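Local coordinates for protein 2-hydroxyhepta-2,4-diene-1, 7-dioateisomerase (Mycobacterium abscessus, PDB 3R6O) that probably isomerises 2-hydroxyhepta-2,4-diene-1,7-dioate as a magnesium-binding member of the fumarylacetoacetate hydrolase family, at residues 155-160 / 240-245; 302-307 / 314-319; 248-253 / 283-288. All blocks are in the same frame, centred on the assembly; numbering follows the deposited sequence.

Contact 1: 155-160 / 240-245; sequences LDYEIE and FELRIN. With MG (magnesium ion), chain B.
Tyr157 OH is gripped by the carbonyl of Gly287 and by NH1 of Arg249, and these bonds hold in place a ring whose packing on Leu242 and Ile244 joins two sheets: 155-165 belongs to the large mixed sheet and 239-244 to the five-stranded one, in a sheet-on-sheet core consistent with the beta-rich FAH fold. No hydrogen bond crosses between the segments, and apolar side-chain packing joins them. The tyrosine CG sits between the backbone N and the carbonyl carbon (chi1 53°), which swings the ring toward strand 239-244. Ile244 CD1 makes a CH-pi contact over one face, 4.0 Å from the ring centroid, and Leu242 CD2 arrives obliquely, 3.6 Å from Tyr157 CD1. Ile159 comes next: its CG2 meets the edge of the Phe240 ring in plane, 3.7 Å from Phe240 CD1, and its CB lies 3.8 Å from Leu242 CD1. Packing is tight where Ile159 CD1 presses to 3.2 Å from Glu241 O. Glu158 and Glu160 turn their CB away from strand 239-244; Glu158 OE2 forms a salt bridge with Arg193. Glu160 OE1 takes the N-H of Gly283 and, with Asp189 as second protein ligand, Glu160 OE2 binds the magnesium ion at 2.3 Å.

Contact 2: 302-307 / 314-319; sequences DVIEAH and MRLPVH
Val303 carries CG1 trans to its own N (chi1 -180°), and Arg315 sends CG out the same way (chi1 -179°) before running extended to NE, which lays the arginine chain diagonally across Val303 CG1 on one face of a beta hairpin. Val303 CG1 comes over one face of the guanidinium, 3.5 Å above its plane and displaced toward the rim, and also touches Arg315 CG at 3.6 Å. Glu305 stands on this same face, yet its OE1 is taken by the N-H of Gly246. The opposite face is apolar: Ile304 CD1 approaches Val318 CG2 at 4.0 Å, and Ala306 CB lies 4.1 Å from Met314 CB. Between the faces runs a regular antiparallel ladder. Ile304 and Leu316 form a hydrogen-bonded pair, each N-H reaching the other's O at an angle of 166°; Ala306 and Met314 form another. Past the ladder, Val318 N still reaches Asp302 O at 2.9 Å. CA-H...O contacts fill the intervals, including Arg315 CA to Ile304 O at 3.2 Å. The hairpin lies inside the five-stranded sheet: strand 303-308 is flanked on its other side by 239-244, strand 312-320 by 146-148, and Met314 and Leu316 rest against Pro221 of strand 220-221.

Contact 3: 248-253 / 283-288; sequences LRQSGS and GTPGGC
The carboxamide of Gln250 is the flat group at the heart of this contact: Cys288 SG stands over one face, 3.7 Å from NE2, Pro285 CD approaches NE2 from the opposite face, and polar partners gather round the rim. The residue belongs to a classic beta bulge, in which Arg249 and Gln250 both face Leu242 on the adjoining strand. Strand 247-253 is outermost in the five-stranded sheet within the chain, and here it meets the irregular loop that follows strand 279-281. The glutamine chain is extended beyond CG (chi2 -172°), which carries the amide out to that loop. Both N-H groups of the amide are used. From Gln250 NE2, one N-H goes to Thr284 OG1 at 2.9 Å, with the hydroxyl tilted 19° from the amide plane; the other runs to Gly286 O at 3.3 Å, in that plane, although it meets the carbonyl from above rather than on a lone pair. With OE1 bonded to the N-H of Ile159, the amide is held at both ends, and its rotation is fixed. Thr284 OG1 also bonds to Ile159 O, so glutamine and threonine together engage both backbone polar groups of one residue beside the magnesium site. Farther along, the backbones come close themselves: Gly287, whose phi is positive at 91°, brings its CA to 3.5 Å from Arg249 O in a CA-H...O contact. The proline ring packs on the backbone of Gly252, Pro285 CG lying 4.1 Å from Gly252 CA. Gly286 O has one more partner: a water donates to it at 2.9 Å while accepting from Ser251 N at 3.0 Å.

In the fold
From the N terminus, the chain passes its first strands and helices before reaching contact 1, which closes a loop of 79 residues by bringing strand 239-244 over strand 155-165. Contact 3 follows, spanning 29 residues that include helix 261-269, and contact 2 comes last as a short hairpin. The three neither nest nor cross, yet they share one sheet: strand 239-244 lies between 247-253 and 303-308, and hydrogen bonds its neighbours on both sides. Contacts 1 and 3 have centres about 7 Å apart and jointly border the magnesium site; contact 2 adjoins contact 1, but its nearest atoms stay about 5 Å from contact 3.

Contact 1: 155-160 / 240-245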
ATOM      1  N   LEU A 155       4.913   1.142  21.938  1.00 23.12           N
ATOM      2  CA  LEU A 155       4.285   1.960  20.918  1.00 22.22           C
ATOM      3  C   LEU A 155       4.879   3.356  20.879  1.00 21.94           C
ATOM      4  O   LEU A 155       4.838   4.098  21.885  1.00 22.32           O
ATOM      5  CB  LEU A 155       2.767   2.063  21.148  1.00 22.19           C
ATOM      6  CG  LEU A 155       1.964   2.630  19.967  1.00 21.47           C
ATOM      7  CD1 LEU A 155       2.035   1.684  18.796  1.00 21.22           C
ATOM      8  CD2 LEU A 155       0.512   2.915  20.391  1.00 21.74           C
ATOM      9  N   ASP A 156       5.445   3.708  19.722  1.00 21.41           N
ATOM     10  CA  ASP A 156       6.099   4.994  19.561  1.00 21.28           C
ATOM     11  C   ASP A 156       5.311   5.962  18.654  1.00 20.61           C
ATOM     12  O   ASP A 156       4.540   5.546  17.790  1.00 20.16           O
ATOM     13  CB  ASP A 156       7.516   4.795  19.020  1.00 21.48           C
ATOM     14  CG  ASP A 156       8.515   5.733  19.650  1.00 22.06           C
ATOM     15  OD1 ASP A 156       8.092   6.688  20.323  1.00 22.17           O
ATOM     16  OD2 ASP A 156       9.746   5.502  19.470  1.00 22.57           O
ATOM     17  N   TYR A 157       5.587   7.242  18.854  1.00 20.72           N
ATOM     18  CA  TYR A 157       5.065   8.381  18.096  1.00 20.34           C
ATOM     19  C   TYR A 157       6.169   8.980  17.214  1.00 20.26           C
ATOM     20  O   TYR A 157       7.360   8.929  17.550  1.00 20.72           O
ATOM     21  CB  TYR A 157       4.521   9.454  19.075  1.00 20.79           C
ATOM     22  CG  TYR A 157       5.574   9.825  20.101  1.00 21.50           C
ATOM     23  CD1 TYR A 157       6.504  10.830  19.837  1.00 21.77           C
ATOM     24  CD2 TYR A 157       5.711   9.092  21.281  1.00 22.03           C
ATOM     25  CE1 TYR A 157       7.536  11.134  20.768  1.00 22.63           C
ATOM     26  CE2 TYR A 157       6.731   9.376  22.222  1.00 22.85           C
ATOM     27  CZ  TYR A 157       7.655  10.393  21.948  1.00 23.16           C
ATOM     28  OH  TYR A 157       8.659  10.704  22.877  1.00 24.17           O
ATOM     29  N   GLU A 158       5.758   9.533  16.070  1.00 19.82           N
ATOM     30  CA  GLU A 158       6.668  10.163  15.132  1.00 19.81           C
ATOM     31  C   GLU A 158       5.908  11.229  14.356  1.00 19.63           C
ATOM     32  O   GLU A 158       5.256  10.888  13.374  1.00 19.18           O
ATOM     33  CB  GLU A 158       7.169   9.152  14.137  1.00 19.51           C
ATOM     34  CG  GLU A 158       7.845   7.954  14.728  1.00 19.80           C
ATOM     35  CD  GLU A 158       8.431   7.046  13.666  1.00 19.68           C
ATOM     36  OE1 GLU A 158       7.731   6.666  12.750  1.00 26.00           O
ATOM     37  OE2 GLU A 158       9.624   6.705  13.744  1.00 21.89           O
ATOM     38  N   ILE A 159       5.991  12.474  14.791  1.00 20.10           N
ATOM     39  CA  ILE A 159       5.367  13.592  14.064  1.00 20.16           C
ATOM     40  C   ILE A 159       6.076  13.834  12.740  1.00 20.04           C
ATOM     41  O   ILE A 159       7.285  13.881  12.668  1.00 20.33           O
ATOM     42  CB  ILE A 159       5.299  14.882  14.911  1.00 20.92           C
ATOM     43  CG1 ILE A 159       4.353  15.901  14.257  1.00 21.11           C
ATOM     44  CG2 ILE A 159       6.731  15.500  15.212  1.00 21.58           C
ATOM     45  CD1 ILE A 159       4.163  17.202  15.149  1.00 22.05           C
ATOM     46  N   GLU A 160       5.298  13.936  11.672  1.00 19.74           N
ATOM     47  CA  GLU A 160       5.869  14.149  10.345  1.00 19.69           C
ATOM     48  C   GLU A 160       4.974  15.072   9.541  1.00 19.87           C
ATOM     49  O   GLU A 160       3.767  15.148   9.767  1.00 19.87           O
ATOM     50  CB  GLU A 160       6.030  12.792   9.628  1.00 19.13           C
ATOM     51  CG  GLU A 160       6.633  11.717  10.512  1.00 19.06           C
ATOM     52  CD  GLU A 160       7.280  10.556   9.812  1.00 18.85           C
ATOM     53  OE1 GLU A 160       7.452  10.537   8.571  1.00 18.76           O
ATOM     54  OE2 GLU A 160       7.629   9.626  10.543  1.00 18.90           O
ATOM     55  N   PHE A 240       7.073  22.464  13.453  1.00 24.76           N
ATOM     56  CA  PHE A 240       6.047  21.616  14.044  1.00 24.20           C
ATOM     57  C   PHE A 240       6.504  21.049  15.382  1.00 23.98           C
ATOM     58  O   PHE A 240       7.703  20.869  15.608  1.00 24.03           O
ATOM     59  CB  PHE A 240       5.640  20.503  13.059  1.00 23.56           C
ATOM     60  CG  PHE A 240       6.809  19.718  12.507  1.00 23.23           C
ATOM     61  CD1 PHE A 240       7.163  18.517  13.062  1.00 22.70           C
ATOM     62  CD2 PHE A 240       7.605  20.234  11.484  1.00 23.59           C
ATOM     63  CE1 PHE A 240       8.246  17.790  12.572  1.00 22.50           C
ATOM     64  CE2 PHE A 240       8.730  19.518  10.995  1.00 23.39           C
ATOM     65  CZ  PHE A 240       9.048  18.308  11.546  1.00 22.86           C
ATOM     66  N   GLU A 241       5.550  20.737  16.249  1.00 23.80           N
ATOM     67  CA  GLU A 241       5.871  20.152  17.533  1.00 23.63           C
ATOM     68  C   GLU A 241       4.885  19.096  17.962  1.00 23.13           C
ATOM     69  O   GLU A 241       3.722  19.149  17.617  1.00 23.09           O
ATOM     70  CB  GLU A 241       5.967  21.246  18.593  1.00 24.30           C
ATOM     71  CG  GLU A 241       4.618  21.709  19.145  1.00 24.54           C
ATOM     72  CD  GLU A 241       4.771  22.653  20.329  1.00 28.13           C
ATOM     73  OE1 GLU A 241       5.763  23.411  20.362  1.00 32.50           O
ATOM     74  OE2 GLU A 241       3.899  22.616  21.225  1.00 27.92           O
ATOM     75  N   LEU A 242       5.375  18.138  18.741  1.00 22.83           N
ATOM     76  CA  LEU A 242       4.546  17.147  19.367  1.00 22.48           C
ATOM     77  C   LEU A 242       4.781  17.142  20.884  1.00 22.74           C
ATOM     78  O   LEU A 242       5.936  17.174  21.347  1.00 22.93           O
ATOM     79  CB  LEU A 242       4.860  15.781  18.748  1.00 21.90           C
ATOM     80  CG  LEU A 242       4.053  14.585  19.247  1.00 21.57           C
ATOM     81  CD1 LEU A 242       3.822  13.527  18.128  1.00 21.08           C
ATOM     82  CD2 LEU A 242       4.701  13.929  20.513  1.00 21.63           C
ATOM     83  N   ARG A 243       3.674  17.154  21.628  1.00 22.85           N
ATOM     84  CA  ARG A 243       3.633  17.106  23.063  1.00 23.13           C
ATOM     85  C   ARG A 243       2.793  15.909  23.473  1.00 22.82           C
ATOM     86  O   ARG A 243       1.933  15.462  22.738  1.00 22.54           O
ATOM     87  CB  ARG A 243       2.982  18.367  23.675  1.00 23.75           C
ATOM     88  CG  ARG A 243       3.570  19.640  23.183  1.00 24.17           C
ATOM     89  CD  ARG A 243       2.938  20.884  23.805  1.00 24.88           C
ATOM     90  NE  ARG A 243       3.752  22.055  23.493  1.00 31.12           N
ATOM     91  CZ  ARG A 243       4.691  22.584  24.281  1.00 32.77           C
ATOM     92  NH1 ARG A 243       4.951  22.106  25.510  1.00 34.52           N
ATOM     93  NH2 ARG A 243       5.362  23.632  23.838  1.00 35.19           N
ATOM     94  N   ILE A 244       3.043  15.418  24.673  1.00 22.97           N
ATOM     95  CA  ILE A 244       2.230  14.380  25.287  1.00 22.86           C
ATOM     96  C   ILE A 244       1.863  14.866  26.669  1.00 23.40           C
ATOM     97  O   ILE A 244       2.742  15.197  27.456  1.00 23.72           O
ATOM     98  CB  ILE A 244       2.954  13.060  25.341  1.00 22.55           C
ATOM     99  CG1 ILE A 244       3.101  12.499  23.916  1.00 22.03           C
ATOM    100  CG2 ILE A 244       2.150  12.050  26.267  1.00 22.63           C
ATOM    101  CD1 ILE A 244       3.981  11.221  23.838  1.00 21.79           C
ATOM    102  N   ASN A 245       0.547  14.981  26.909  1.00 23.59           N
ATOM    103  CA  ASN A 245       0.011  15.612  28.102  1.00 24.19           C
ATOM    104  C   ASN A 245       0.632  16.981  28.371  1.00 24.64           C
ATOM    105  O   ASN A 245       0.914  17.315  29.500  1.00 25.10           O
ATOM    106  CB  ASN A 245       0.193  14.657  29.301  1.00 24.32           C
ATOM    107  CG  ASN A 245      -0.247  13.249  28.979  1.00 23.93           C
ATOM    108  OD1 ASN A 245      -1.251  13.034  28.249  1.00 23.77           O
ATOM    109  ND2 ASN A 245       0.505  12.265  29.474  1.00 23.85           N
TER
HETATM  110 MG    MG B 400       8.693   7.652   9.872  1.00 38.35          MG

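Contact 2: 302-307 / 314-319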
ATOM      1  N   ASP A 302      -2.303   8.553  27.927  1.00 23.21           N
ATOM      2  CA  ASP A 302      -1.577   9.673  27.307  1.00 22.97           C
ATOM      3  C   ASP A 302      -2.466  10.358  26.250  1.00 22.87           C
ATOM      4  O   ASP A 302      -3.303   9.712  25.615  1.00 22.77           O
ATOM      5  CB  ASP A 302      -0.293   9.190  26.622  1.00 22.52           C
ATOM      6  CG  ASP A 302       0.863   8.993  27.582  1.00 22.73           C
ATOM      7  OD1 ASP A 302       0.806   9.515  28.705  1.00 23.19           O
ATOM      8  OD2 ASP A 302       1.852   8.303  27.204  1.00 22.51           O
ATOM      9  N   VAL A 303      -2.245  11.650  26.053  1.00 22.97           N
ATOM     10  CA  VAL A 303      -2.853  12.412  24.965  1.00 22.94           C
ATOM     11  C   VAL A 303      -1.726  13.043  24.153  1.00 22.64           C
ATOM     12  O   VAL A 303      -0.904  13.779  24.716  1.00 22.83           O
ATOM     13  CB  VAL A 303      -3.784  13.510  25.526  1.00 23.56           C
ATOM     14  CG1 VAL A 303      -4.435  14.315  24.364  1.00 23.66           C
ATOM     15  CG2 VAL A 303      -4.854  12.895  26.449  1.00 23.98           C
ATOM     16  N   ILE A 304      -1.667  12.703  22.854  1.00 22.23           N
ATOM     17  CA  ILE A 304      -0.734  13.300  21.931  1.00 22.02           C
ATOM     18  C   ILE A 304      -1.329  14.586  21.361  1.00 22.36           C
ATOM     19  O   ILE A 304      -2.448  14.579  20.818  1.00 22.49           O
ATOM     20  CB  ILE A 304      -0.414  12.365  20.740  1.00 21.50           C
ATOM     21  CG1 ILE A 304       0.162  11.035  21.230  1.00 21.25           C
ATOM     22  CG2 ILE A 304       0.542  13.051  19.710  1.00 21.36           C
ATOM     23  CD1 ILE A 304      -0.057   9.896  20.225  1.00 20.87           C
ATOM     24  N   GLU A 305      -0.549  15.662  21.480  1.00 22.60           N
ATOM     25  CA  GLU A 305      -0.897  16.962  20.934  1.00 23.02           C
ATOM     26  C   GLU A 305       0.192  17.374  19.946  1.00 22.86           C
ATOM     27  O   GLU A 305       1.354  17.565  20.332  1.00 22.87           O
ATOM     28  CB  GLU A 305      -1.041  18.009  22.063  1.00 23.65           C
ATOM     29  CG  GLU A 305      -2.063  17.649  23.134  1.00 25.67           C
ATOM     30  CD  GLU A 305      -1.463  17.405  24.539  1.00 28.16           C
ATOM     31  OE1 GLU A 305      -0.234  17.404  24.717  1.00 30.73           O
ATOM     32  OE2 GLU A 305      -2.239  17.183  25.474  1.00 30.25           O
ATOM     33  N   ALA A 306      -0.180  17.503  18.680  1.00 22.80           N
ATOM     34  CA  ALA A 306       0.715  17.852  17.609  1.00 22.70           C
ATOM     35  C   ALA A 306       0.200  19.123  16.983  1.00 23.29           C
ATOM     36  O   ALA A 306      -1.019  19.324  16.877  1.00 23.58           O
ATOM     37  CB  ALA A 306       0.826  16.704  16.568  1.00 22.12           C
ATOM     38  N   HIS A 307       1.125  19.996  16.606  1.00 23.56           N
ATOM     39  CA  HIS A 307       0.779  21.345  16.178  1.00 24.29           C
ATOM     40  C   HIS A 307       1.739  21.831  15.111  1.00 24.41           C
ATOM     41  O   HIS A 307       2.966  21.631  15.194  1.00 24.21           O
ATOM     42  CB  HIS A 307       0.809  22.324  17.392  1.00 25.55           C
ATOM     43  CG  HIS A 307       1.038  23.753  17.011  1.00 30.34           C
ATOM     44  ND1 HIS A 307       0.026  24.577  16.559  1.00 35.77           N
ATOM     45  CD2 HIS A 307       2.170  24.500  16.990  1.00 32.56           C
ATOM     46  CE1 HIS A 307       0.526  25.765  16.272  1.00 35.21           C
ATOM     47  NE2 HIS A 307       1.827  25.740  16.517  1.00 35.26           N
ATOM     48  N   MET A 314      -3.558  18.302  16.230  1.00 23.66           N
ATOM     49  CA  MET A 314      -4.117  17.018  16.495  1.00 23.28           C
ATOM     50  C   MET A 314      -4.219  16.865  17.991  1.00 23.38           C
ATOM     51  O   MET A 314      -3.398  17.415  18.747  1.00 23.45           O
ATOM     52  CB  MET A 314      -3.190  15.913  15.978  1.00 22.54           C
ATOM     53  CG  MET A 314      -3.014  15.835  14.499  1.00 22.38           C
ATOM     54  SD  MET A 314      -1.952  14.385  14.161  1.00 22.53           S
ATOM     55  CE  MET A 314      -2.222  14.211  12.409  1.00 25.09           C
ATOM     56  N   ARG A 315      -5.204  16.096  18.411  1.00 23.44           N
ATOM     57  CA  ARG A 315      -5.319  15.621  19.805  1.00 23.48           C
ATOM     58  C   ARG A 315      -5.759  14.169  19.793  1.00 23.15           C
ATOM     59  O   ARG A 315      -6.957  13.854  19.553  1.00 23.47           O
ATOM     60  CB  ARG A 315      -6.331  16.456  20.568  1.00 24.26           C
ATOM     61  CG  ARG A 315      -6.454  16.014  21.987  1.00 25.72           C
ATOM     62  CD  ARG A 315      -7.264  16.995  22.814  1.00 29.71           C
ATOM     63  NE  ARG A 315      -7.278  16.570  24.209  1.00 31.58           N
ATOM     64  CZ  ARG A 315      -7.984  15.535  24.673  1.00 34.19           C
ATOM     65  NH1 ARG A 315      -8.741  14.822  23.862  1.00 35.46           N
ATOM     66  NH2 ARG A 315      -7.923  15.204  25.960  1.00 34.53           N
ATOM     67  N   LEU A 316      -4.815  13.287  20.095  1.00 22.62           N
ATOM     68  CA  LEU A 316      -5.008  11.878  19.946  1.00 22.30           C
ATOM     69  C   LEU A 316      -4.901  11.158  21.298  1.00 22.36           C
ATOM     70  O   LEU A 316      -3.790  11.034  21.865  1.00 22.13           O
ATOM     71  CB  LEU A 316      -3.957  11.330  18.990  1.00 21.70           C
ATOM     72  CG  LEU A 316      -3.613  12.046  17.691  1.00 21.59           C
ATOM     73  CD1 LEU A 316      -2.396  11.334  17.036  1.00 21.04           C
ATOM     74  CD2 LEU A 316      -4.826  12.098  16.741  1.00 21.86           C
ATOM     75  N   PRO A 317      -6.048  10.715  21.840  1.00 22.76           N
ATOM     76  CA  PRO A 317      -5.993   9.941  23.085  1.00 22.89           C
ATOM     77  C   PRO A 317      -5.471   8.530  22.820  1.00 22.47           C
ATOM     78  O   PRO A 317      -5.765   7.985  21.765  1.00 22.26           O
ATOM     79  CB  PRO A 317      -7.428   9.951  23.584  1.00 23.54           C
ATOM     80  CG  PRO A 317      -8.284  10.214  22.365  1.00 23.66           C
ATOM     81  CD  PRO A 317      -7.423  10.931  21.348  1.00 23.22           C
ATOM     82  N   VAL A 318      -4.657   7.997  23.744  1.00 22.41           N
ATOM     83  CA  VAL A 318      -4.086   6.653  23.613  1.00 22.13           C
ATOM     84  C   VAL A 318      -4.819   5.661  24.526  1.00 22.57           C
ATOM     85  O   VAL A 318      -5.022   5.930  25.693  1.00 22.99           O
ATOM     86  CB  VAL A 318      -2.572   6.632  23.967  1.00 21.88           C
ATOM     87  CG1 VAL A 318      -2.026   5.192  23.894  1.00 21.74           C
ATOM     88  CG2 VAL A 318      -1.795   7.579  23.009  1.00 21.52           C
ATOM     89  N   HIS A 319      -5.233   4.532  23.949  1.00 22.53           N
ATOM     90  CA  HIS A 319      -5.887   3.457  24.679  1.00 23.00           C
ATOM     91  C   HIS A 319      -5.250   2.133  24.272  1.00 22.79           C
ATOM     92  O   HIS A 319      -5.124   1.866  23.071  1.00 22.41           O
ATOM     93  CB  HIS A 319      -7.358   3.385  24.294  1.00 23.40           C
ATOM     94  CG  HIS A 319      -8.156   4.605  24.663  1.00 23.78           C
ATOM     95  ND1 HIS A 319      -8.961   4.655  25.777  1.00 24.46           N
ATOM     96  CD2 HIS A 319      -8.303   5.796  24.041  1.00 23.66           C
ATOM     97  CE1 HIS A 319      -9.555   5.835  25.841  1.00 24.74           C
ATOM     98  NE2 HIS A 319      -9.159   6.555  24.807  1.00 24.27           N
TER

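Contact 3: 248-253 / 283-288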
ATOM      1  N   LEU A 248       6.579  18.846  25.986  1.00 24.73           N
ATOM      2  CA  LEU A 248       7.249  18.780  24.688  1.00 24.45           C
ATOM      3  C   LEU A 248       8.044  17.473  24.523  1.00 24.06           C
ATOM      4  O   LEU A 248       8.863  17.149  25.386  1.00 24.35           O
ATOM      5  CB  LEU A 248       8.155  19.986  24.487  1.00 25.05           C
ATOM      6  CG  LEU A 248       8.720  20.204  23.083  1.00 24.93           C
ATOM      7  CD1 LEU A 248       7.614  20.461  22.068  1.00 24.64           C
ATOM      8  CD2 LEU A 248       9.737  21.349  23.098  1.00 25.69           C
ATOM      9  N   ARG A 249       7.773  16.721  23.453  1.00 23.48           N
ATOM     10  CA  ARG A 249       8.589  15.574  23.074  1.00 23.17           C
ATOM     11  C   ARG A 249       9.430  15.861  21.821  1.00 23.15           C
ATOM     12  O   ARG A 249      10.629  15.564  21.772  1.00 23.36           O
ATOM     13  CB  ARG A 249       7.727  14.321  22.819  1.00 22.59           C
ATOM     14  CG  ARG A 249       6.885  13.831  24.028  1.00 22.65           C
ATOM     15  CD  ARG A 249       7.713  13.545  25.267  1.00 23.07           C
ATOM     16  NE  ARG A 249       6.907  12.875  26.285  1.00 23.11           N
ATOM     17  CZ  ARG A 249       6.579  11.585  26.300  1.00 22.84           C
ATOM     18  NH1 ARG A 249       6.961  10.752  25.352  1.00 22.47           N
ATOM     19  NH2 ARG A 249       5.837  11.130  27.279  1.00 23.01           N
ATOM     20  N   GLN A 250       8.791  16.375  20.774  1.00 22.96           N
ATOM     21  CA  GLN A 250       9.485  16.581  19.513  1.00 22.95           C
ATOM     22  C   GLN A 250       9.289  17.980  19.014  1.00 23.35           C
ATOM     23  O   GLN A 250       8.207  18.519  19.127  1.00 23.38           O
ATOM     24  CB  GLN A 250       8.976  15.625  18.429  1.00 22.33           C
ATOM     25  CG  GLN A 250       9.024  14.160  18.756  1.00 21.94           C
ATOM     26  CD  GLN A 250       8.676  13.297  17.541  1.00 21.44           C
ATOM     27  OE1 GLN A 250       7.495  12.996  17.295  1.00 21.11           O
ATOM     28  NE2 GLN A 250       9.686  12.949  16.750  1.00 21.45           N
ATOM     29  N   SER A 251      10.321  18.525  18.373  1.00 23.72           N
ATOM     30  CA  SER A 251      10.245  19.861  17.784  1.00 24.22           C
ATOM     31  C   SER A 251      11.088  19.840  16.512  1.00 24.29           C
ATOM     32  O   SER A 251      12.289  19.486  16.564  1.00 24.49           O
ATOM     33  CB  SER A 251      10.751  20.930  18.763  1.00 24.99           C
ATOM     34  OG  SER A 251      10.679  22.215  18.146  1.00 27.47           O
ATOM     35  N   GLY A 252      10.459  20.136  15.370  1.00 24.17           N
ATOM     36  CA  GLY A 252      11.176  20.141  14.122  1.00 24.28           C
ATOM     37  C   GLY A 252      10.827  21.300  13.216  1.00 24.77           C
ATOM     38  O   GLY A 252       9.808  21.987  13.403  1.00 24.92           O
ATOM     39  N   SER A 253      11.729  21.513  12.266  1.00 25.11           N
ATOM     40  CA  SER A 253      11.569  22.408  11.133  1.00 25.59           C
ATOM     41  C   SER A 253      11.950  21.627   9.858  1.00 25.28           C
ATOM     42  O   SER A 253      12.944  20.906   9.832  1.00 25.18           O
ATOM     43  CB  SER A 253      12.519  23.586  11.290  1.00 26.57           C
ATOM     44  OG  SER A 253      12.571  24.411  10.122  1.00 27.36           O
ATOM     45  N   GLY A 283       9.281  12.112   7.150  1.00 20.64           N
ATOM     46  CA  GLY A 283      10.269  11.901   8.201  1.00 20.76           C
ATOM     47  C   GLY A 283       9.927  12.593   9.513  1.00 20.87           C
ATOM     48  O   GLY A 283       9.168  13.523   9.531  1.00 21.00           O
ATOM     49  N   THR A 284      10.496  12.086  10.600  1.00 20.88           N
ATOM     50  CA  THR A 284      10.340  12.640  11.935  1.00 21.05           C
ATOM     51  C   THR A 284      11.680  13.067  12.561  1.00 21.57           C
ATOM     52  O   THR A 284      12.728  12.455  12.303  1.00 21.72           O
ATOM     53  CB  THR A 284       9.632  11.594  12.845  1.00 20.67           C
ATOM     54  OG1 THR A 284       9.112  12.230  13.995  1.00 20.81           O
ATOM     55  CG2 THR A 284      10.563  10.432  13.224  1.00 20.67           C
ATOM     56  N   PRO A 285      11.675  14.147  13.357  1.00 21.95           N
ATOM     57  CA  PRO A 285      12.930  14.500  14.043  1.00 22.52           C
ATOM     58  C   PRO A 285      13.177  13.615  15.280  1.00 22.47           C
ATOM     59  O   PRO A 285      12.472  12.645  15.468  1.00 21.99           O
ATOM     60  CB  PRO A 285      12.697  15.944  14.458  1.00 22.97           C
ATOM     61  CG  PRO A 285      11.238  16.053  14.614  1.00 22.57           C
ATOM     62  CD  PRO A 285      10.640  15.173  13.564  1.00 22.01           C
ATOM     63  N   GLY A 286      14.155  13.961  16.116  1.00 23.05           N
ATOM     64  CA  GLY A 286      14.386  13.234  17.384  1.00 23.15           C
ATOM     65  C   GLY A 286      13.326  13.412  18.477  1.00 22.97           C
ATOM     66  O   GLY A 286      12.337  14.108  18.277  1.00 22.76           O
ATOM     67  N   GLY A 287      13.558  12.823  19.651  1.00 23.15           N
ATOM     68  CA  GLY A 287      12.624  12.907  20.780  1.00 23.07           C
ATOM     69  C   GLY A 287      11.571  11.790  20.867  1.00 22.50           C
ATOM     70  O   GLY A 287      10.661  11.850  21.669  1.00 22.43           O
ATOM     71  N   CYS A 288      11.713  10.760  20.045  1.00 22.17           N
ATOM     72  CA  CYS A 288      10.814   9.583  20.079  1.00 21.73           C
ATOM     73  C   CYS A 288      11.083   8.747  21.330  1.00 22.04           C
ATOM     74  O   CYS A 288      12.164   8.830  21.920  1.00 22.57           O
ATOM     75  CB  CYS A 288      11.054   8.703  18.846  1.00 21.42           C
ATOM     76  SG  CYS A 288      10.788   9.486  17.210  1.00 21.12           S
TER
HETATM   77  O   HOH W   1      12.836  16.917  18.215  1.00 23.82           O